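Succinate-semialdehyde dehydrogenase (Streptococcus pyogenes MGAS1882, PDB 4OGD) is an aldehyde dehydrogenase that, as its name implies, oxidises succinic semialdehyde to succinate with NADP+ as cofactor. Local coordinates at residues 232-243 against 388-399. Residues are numbered along the deposited sequence; the frame is centred on the assembly and turned at random.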
ATOM      1  N   GLY A 232      13.884  11.060   7.379  1.00  6.47           N
ATOM      2  CA  GLY A 232      13.696  10.799   8.793  1.00 10.12           C
ATOM      3  C   GLY A 232      14.322  11.883   9.648  1.00  9.13           C
ATOM      4  O   GLY A 232      15.092  12.710   9.164  1.00  8.43           O
ATOM      5  N   ASP A 233      13.975  11.898  10.931  1.00  7.56           N
ATOM      6  CA  ASP A 233      14.644  12.775  11.881  1.00  7.27           C
ATOM      7  C   ASP A 233      14.882  11.930  13.123  1.00  7.55           C
ATOM      8  O   ASP A 233      14.368  12.221  14.214  1.00  7.40           O
ATOM      9  CB  ASP A 233      13.781  14.007  12.193  1.00  7.87           C
ATOM     10  CG  ASP A 233      14.598  15.172  12.710  1.00 10.20           C
ATOM     11  OD1 ASP A 233      15.815  15.197  12.448  1.00  9.66           O
ATOM     12  OD2 ASP A 233      14.022  16.074  13.364  1.00  8.92           O
ATOM     13  N   ASP A 234      15.654  10.859  12.932  1.00  7.38           N
ATOM     14  CA  ASP A 234      15.712   9.761  13.888  1.00  8.88           C
ATOM     15  C   ASP A 234      16.242  10.185  15.245  1.00  6.73           C
ATOM     16  O   ASP A 234      17.243  10.899  15.341  1.00  8.04           O
ATOM     17  CB  ASP A 234      16.587   8.623  13.353  1.00  7.58           C
ATOM     18  CG  ASP A 234      15.988   7.928  12.138  1.00  7.75           C
ATOM     19  OD1 ASP A 234      14.831   8.218  11.749  1.00  8.85           O
ATOM     20  OD2 ASP A 234      16.685   7.055  11.587  1.00  7.46           O
ATOM     21  N   ALA A 235      15.570   9.728  16.293  1.00  7.65           N
ATOM     22  CA  ALA A 235      16.037   9.978  17.654  1.00  7.97           C
ATOM     23  C   ALA A 235      17.006   8.878  18.102  1.00  8.18           C
ATOM     24  O   ALA A 235      16.681   7.685  18.046  1.00  8.73           O
ATOM     25  CB  ALA A 235      14.862  10.070  18.599  1.00  8.31           C
ATOM     26  N   PHE A 236      18.188   9.302  18.550  1.00  8.08           N
ATOM     27  CA  PHE A 236      19.219   8.433  19.102  1.00  8.32           C
ATOM     28  C   PHE A 236      19.155   8.728  20.599  1.00  8.84           C
ATOM     29  O   PHE A 236      19.604   9.785  21.046  1.00  9.40           O
ATOM     30  CB  PHE A 236      20.564   8.843  18.471  1.00  7.61           C
ATOM     31  CG  PHE A 236      21.762   7.988  18.860  1.00  7.59           C
ATOM     32  CD1 PHE A 236      22.250   7.978  20.160  1.00 10.64           C
ATOM     33  CD2 PHE A 236      22.459   7.273  17.885  1.00  9.36           C
ATOM     34  CE1 PHE A 236      23.381   7.226  20.498  1.00 10.15           C
ATOM     35  CE2 PHE A 236      23.588   6.522  18.206  1.00  9.72           C
ATOM     36  CZ  PHE A 236      24.054   6.496  19.510  1.00  9.72           C
ATOM     37  N   ILE A 237      18.553   7.810  21.359  1.00  7.72           N
ATOM     38  CA  ILE A 237      18.197   8.058  22.759  1.00  7.92           C
ATOM     39  C   ILE A 237      19.186   7.380  23.701  1.00  7.48           C
ATOM     40  O   ILE A 237      19.336   6.153  23.690  1.00  9.27           O
ATOM     41  CB  ILE A 237      16.788   7.539  23.070  1.00  9.16           C
ATOM     42  CG1 ILE A 237      15.778   8.046  22.034  1.00  9.52           C
ATOM     43  CG2 ILE A 237      16.371   7.950  24.481  1.00 10.83           C
ATOM     44  CD1 ILE A 237      14.375   7.475  22.220  1.00 10.02           C
ATOM     45  N   ILE A 238      19.867   8.187  24.507  1.00  7.93           N
ATOM     46  CA  ILE A 238      20.873   7.685  25.434  1.00  8.68           C
ATOM     47  C   ILE A 238      20.251   7.497  26.816  1.00 11.25           C
ATOM     48  O   ILE A 238      19.992   8.471  27.524  1.00 11.33           O
ATOM     49  CB  ILE A 238      22.066   8.653  25.503  1.00  8.97           C
ATOM     50  CG1 ILE A 238      22.635   8.881  24.102  1.00 12.53           C
ATOM     51  CG2 ILE A 238      23.149   8.126  26.440  1.00 10.84           C
ATOM     52  CD1 ILE A 238      23.727   9.909  24.063  1.00 17.75           C
ATOM     53  N   LEU A 239      19.988   6.245  27.185  1.00  8.53           N
ATOM     54  CA  LEU A 239      19.332   5.953  28.460  1.00 10.09           C
ATOM     55  C   LEU A 239      20.289   6.069  29.638  1.00 12.01           C
ATOM     56  O   LEU A 239      21.510   6.213  29.467  1.00 12.87           O
ATOM     57  CB  LEU A 239      18.680   4.565  28.441  1.00 12.37           C
ATOM     58  CG  LEU A 239      17.642   4.346  27.340  1.00 12.16           C
ATOM     59  CD1 LEU A 239      16.894   3.043  27.547  1.00  9.64           C
ATOM     60  CD2 LEU A 239      16.675   5.511  27.308  1.00 13.36           C
ATOM     61  N   ASP A 240      19.723   6.007  30.840  1.00 12.44           N
ATOM     62  CA  ASP A 240      20.500   6.213  32.060  1.00 11.60           C
ATOM     63  C   ASP A 240      21.532   5.120  32.340  1.00 15.82           C
ATOM     64  O   ASP A 240      22.398   5.279  33.205  1.00 18.02           O
ATOM     65  CB  ASP A 240      19.567   6.422  33.269  1.00 11.93           C
ATOM     66  CG  ASP A 240      18.635   5.240  33.526  1.00 18.80           C
ATOM     67  OD1 ASP A 240      18.736   4.202  32.842  1.00 18.39           O
ATOM     68  OD2 ASP A 240      17.787   5.346  34.437  1.00 20.17           O
ATOM     69  N   ASP A 241      21.442   4.013  31.608  1.00 13.62           N
ATOM     70  CA  ASP A 241      22.380   2.901  31.770  1.00 13.32           C
ATOM     71  C   ASP A 241      23.193   2.631  30.500  1.00 15.50           C
ATOM     72  O   ASP A 241      23.679   1.518  30.288  1.00 15.63           O
ATOM     73  CB  ASP A 241      21.650   1.629  32.218  1.00 14.82           C
ATOM     74  CG  ASP A 241      20.507   1.252  31.299  1.00 14.43           C
ATOM     75  OD1 ASP A 241      20.384   1.869  30.217  1.00 15.04           O
ATOM     76  OD2 ASP A 241      19.728   0.334  31.653  1.00 14.53           O
ATOM     77  N   ALA A 242      23.331   3.651  29.658  1.00 13.71           N
ATOM     78  CA  ALA A 242      24.128   3.534  28.437  1.00 12.81           C
ATOM     79  C   ALA A 242      25.583   3.197  28.745  1.00 15.98           C
ATOM     80  O   ALA A 242      26.132   3.656  29.746  1.00 14.26           O
ATOM     81  CB  ALA A 242      24.055   4.815  27.627  1.00 10.44           C
ATOM     82  N   ASP A 243      26.192   2.394  27.879  1.00 13.40           N
ATOM     83  CA  ASP A 243      27.630   2.141  27.931  1.00 17.70           C
ATOM     84  C   ASP A 243      28.320   3.241  27.129  1.00 17.33           C
ATOM     85  O   ASP A 243      28.237   3.264  25.899  1.00 16.69           O
ATOM     86  CB  ASP A 243      27.942   0.761  27.340  1.00 17.18           C
ATOM     87  CG  ASP A 243      29.421   0.388  27.438  1.00 22.42           C
ATOM     88  OD1 ASP A 243      30.288   1.257  27.216  1.00 22.38           O
ATOM     89  OD2 ASP A 243      29.713  -0.791  27.726  1.00 24.04           O
ATOM     90  N   LEU A 388      11.229   7.072  10.963  1.00  7.15           N
ATOM     91  CA  LEU A 388      11.887   6.087  10.112  1.00  6.85           C
ATOM     92  C   LEU A 388      12.692   5.096  10.933  1.00  7.66           C
ATOM     93  O   LEU A 388      12.323   3.921  11.038  1.00  8.28           O
ATOM     94  CB  LEU A 388      12.780   6.767   9.069  1.00  7.04           C
ATOM     95  CG  LEU A 388      13.424   5.802   8.064  1.00  6.80           C
ATOM     96  CD1 LEU A 388      12.398   4.952   7.310  1.00  7.34           C
ATOM     97  CD2 LEU A 388      14.231   6.620   7.080  1.00  5.82           C
ATOM     98  N   GLY A 389      13.787   5.575  11.519  1.00  6.14           N
ATOM     99  CA  GLY A 389      14.631   4.735  12.350  1.00  6.56           C
ATOM    100  C   GLY A 389      14.794   5.291  13.751  1.00  8.00           C
ATOM    101  O   GLY A 389      13.861   5.847  14.327  1.00  9.27           O
ATOM    102  N   GLY A 390      15.999   5.155  14.294  1.00  7.27           N
ATOM    103  CA  GLY A 390      16.261   5.594  15.654  1.00  8.38           C
ATOM    104  C   GLY A 390      17.140   4.604  16.374  1.00  8.43           C
ATOM    105  O   GLY A 390      17.306   3.472  15.930  1.00  8.87           O
ATOM    106  N   THR A 391      17.708   5.041  17.496  1.00  6.76           N
ATOM    107  CA  THR A 391      18.623   4.217  18.270  1.00  8.79           C
ATOM    108  C   THR A 391      18.252   4.277  19.731  1.00  7.94           C
ATOM    109  O   THR A 391      17.878   5.339  20.223  1.00  9.44           O
ATOM    110  CB  THR A 391      20.060   4.728  18.108  1.00  8.31           C
ATOM    111  OG1 THR A 391      20.507   4.466  16.773  1.00  8.35           O
ATOM    112  CG2 THR A 391      21.022   4.065  19.111  1.00 10.59           C
ATOM    113  N   ILE A 392      18.322   3.140  20.414  1.00  7.81           N
ATOM    114  CA  ILE A 392      18.233   3.139  21.870  1.00  8.02           C
ATOM    115  C   ILE A 392      19.565   2.643  22.417  1.00  9.41           C
ATOM    116  O   ILE A 392      20.003   1.534  22.083  1.00  9.37           O
ATOM    117  CB  ILE A 392      17.109   2.225  22.401  1.00  8.21           C
ATOM    118  CG1 ILE A 392      15.757   2.543  21.751  1.00  9.59           C
ATOM    119  CG2 ILE A 392      17.039   2.325  23.924  1.00  9.82           C
ATOM    120  CD1 ILE A 392      15.283   3.965  21.953  1.00 12.08           C
ATOM    121  N   PHE A 393      20.214   3.476  23.231  1.00  9.44           N
ATOM    122  CA  PHE A 393      21.490   3.121  23.843  1.00 11.14           C
ATOM    123  C   PHE A 393      21.302   2.786  25.316  1.00 12.17           C
ATOM    124  O   PHE A 393      20.970   3.653  26.131  1.00 11.62           O
ATOM    125  CB  PHE A 393      22.527   4.237  23.655  1.00  8.78           C
ATOM    126  CG  PHE A 393      23.810   3.746  23.075  1.00  9.93           C
ATOM    127  CD1 PHE A 393      24.799   3.226  23.897  1.00 11.22           C
ATOM    128  CD2 PHE A 393      24.009   3.748  21.704  1.00 10.00           C
ATOM    129  CE1 PHE A 393      25.974   2.750  23.367  1.00 14.45           C
ATOM    130  CE2 PHE A 393      25.181   3.272  21.167  1.00 12.31           C
ATOM    131  CZ  PHE A 393      26.165   2.766  22.003  1.00 13.74           C
ATOM    132  N   SER A 394      21.501   1.511  25.638  1.00 10.70           N
ATOM    133  CA  SER A 394      21.275   0.989  26.978  1.00 11.13           C
ATOM    134  C   SER A 394      22.033  -0.317  27.177  1.00 14.45           C
ATOM    135  O   SER A 394      22.022  -1.188  26.302  1.00 11.67           O
ATOM    136  CB  SER A 394      19.783   0.748  27.210  1.00 11.19           C
ATOM    137  OG  SER A 394      19.567   0.074  28.446  1.00 14.04           O
ATOM    138  N   SER A 395      22.683  -0.464  28.329  1.00 12.70           N
ATOM    139  CA  SER A 395      23.431  -1.690  28.607  1.00 12.79           C
ATOM    140  C   SER A 395      22.536  -2.820  29.108  1.00 14.25           C
ATOM    141  O   SER A 395      23.003  -3.939  29.325  1.00 16.66           O
ATOM    142  CB  SER A 395      24.551  -1.429  29.616  1.00 15.08           C
ATOM    143  OG  SER A 395      24.015  -1.014  30.858  1.00 19.10           O
ATOM    144  N   ASN A 396      21.253  -2.536  29.308  1.00 13.18           N
ATOM    145  CA  ASN A 396      20.318  -3.582  29.695  1.00 13.03           C
ATOM    146  C   ASN A 396      19.420  -3.908  28.512  1.00 14.19           C
ATOM    147  O   ASN A 396      18.669  -3.051  28.051  1.00 13.13           O
ATOM    148  CB  ASN A 396      19.486  -3.155  30.906  1.00 15.35           C
ATOM    149  CG  ASN A 396      18.568  -4.259  31.395  1.00 16.66           C
ATOM    150  OD1 ASN A 396      17.518  -4.524  30.808  1.00 15.37           O
ATOM    151  ND2 ASN A 396      18.964  -4.917  32.479  1.00 22.31           N
ATOM    152  N   GLN A 397      19.503  -5.140  28.014  1.00 15.16           N
ATOM    153  CA  GLN A 397      18.814  -5.483  26.767  1.00 15.26           C
ATOM    154  C   GLN A 397      17.295  -5.392  26.863  1.00 16.32           C
ATOM    155  O   GLN A 397      16.644  -4.874  25.949  1.00 14.96           O
ATOM    156  CB  GLN A 397      19.251  -6.856  26.256  1.00 13.75           C
ATOM    157  CG  GLN A 397      18.669  -7.215  24.900  1.00 18.07           C
ATOM    158  CD  GLN A 397      19.425  -8.344  24.241  1.00 19.22           C
ATOM    159  OE1 GLN A 397      20.505  -8.142  23.688  1.00 22.89           O
ATOM    160  NE2 GLN A 397      18.872  -9.549  24.317  1.00 19.95           N
ATOM    161  N   GLU A 398      16.723  -5.871  27.966  1.00 13.64           N
ATOM    162  CA  GLU A 398      15.276  -5.774  28.145  1.00 14.16           C
ATOM    163  C   GLU A 398      14.807  -4.323  28.275  1.00 12.21           C
ATOM    164  O   GLU A 398      13.739  -3.967  27.769  1.00 13.73           O
ATOM    165  CB  GLU A 398      14.798  -6.633  29.320  1.00 14.19           C
ATOM    166  CG  GLU A 398      14.830  -8.121  29.010  1.00 21.55           C
ATOM    167  CD  GLU A 398      13.995  -8.475  27.793  1.00 21.53           C
ATOM    168  OE1 GLU A 398      12.789  -8.149  27.782  1.00 27.90           O
ATOM    169  OE2 GLU A 398      14.543  -9.070  26.841  1.00 22.78           O
ATOM    170  N   HIS A 399      15.624  -3.492  28.923  1.00 11.31           N
ATOM    171  CA  HIS A 399      15.366  -2.051  29.037  1.00 12.27           C
ATOM    172  C   HIS A 399      15.345  -1.417  27.649  1.00 13.39           C
ATOM    173  O   HIS A 399      14.419  -0.670  27.298  1.00 12.06           O
ATOM    174  CB  HIS A 399      16.457  -1.407  29.911  1.00 12.11           C
ATOM    175  CG  HIS A 399      16.212   0.036  30.261  1.00 12.44           C
ATOM    176  ND1 HIS A 399      17.146   0.804  30.923  1.00 13.22           N
ATOM    177  CD2 HIS A 399      15.143   0.843  30.053  1.00 14.15           C
ATOM    178  CE1 HIS A 399      16.670   2.023  31.100  1.00 16.19           C
ATOM    179  NE2 HIS A 399      15.454   2.073  30.583  1.00 12.52           N
TER
HETATM  180  O   HOH W   1      12.514   9.524  11.938  1.00  8.82           O
HETATM  181  O   HOH W   2      18.601   5.645  12.774  1.00 10.45           O
HETATM  182  O   HOH W   3      13.122   7.918  16.161  1.00  9.82           O
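Strands 235-238 and 391-393 run side by side as parallel neighbours in the seven-stranded mixed sheet of the aldehyde dehydrogenase fold, the sheet of what in this family is the catalytic domain. Four backbone bonds zip them together, from Thr-391 N on Ala-235 O through to Leu-239 N on Phe-393 O.

On the face covered by helix 244-256, Thr-391 sets its methyl over the centre of the Phe-236 ring, CG2 lying 3.6 Å above the plane. Phe-236 CG is anti to its backbone N (chi1 -176°), and the ring runs side by side with the Thr-391 and Phe-393 side chains; Phe-393 meets it rim to rim, Phe-236 CZ to Phe-393 CD2 3.5 Å. The other face, under helices 374-382 and 397-406, brings the ends of Ile-237 and Ile-392 together, CD1 to CD1 3.6 Å.

Ahead of the strands, Asp-234 OD1 takes the N-H of Gly-389 from above its carboxylate plane, while one water ties OD1 to the backbone N atoms of Asp-233 and Leu-388.

Beyond them, the type I turn 239-242 meets the loop 394-396 and the first turn of helix 397-406. Asp-241 O accepts from both the N and OG of Ser-395, and Asp-241 OD1 from Ser-394 OG at 2.7 Å. The His-399 ring carries Leu-239 CD1 over one face, and Glu-374 binds its NE2. His-399 ND1 gives a nearly straight bond (166°, 2.7 Å) to Asp-241 OD2, reached on the syn side but tilted out of the carboxylate plane; with both ring nitrogens bonded, the ring's rotation is probably fixed.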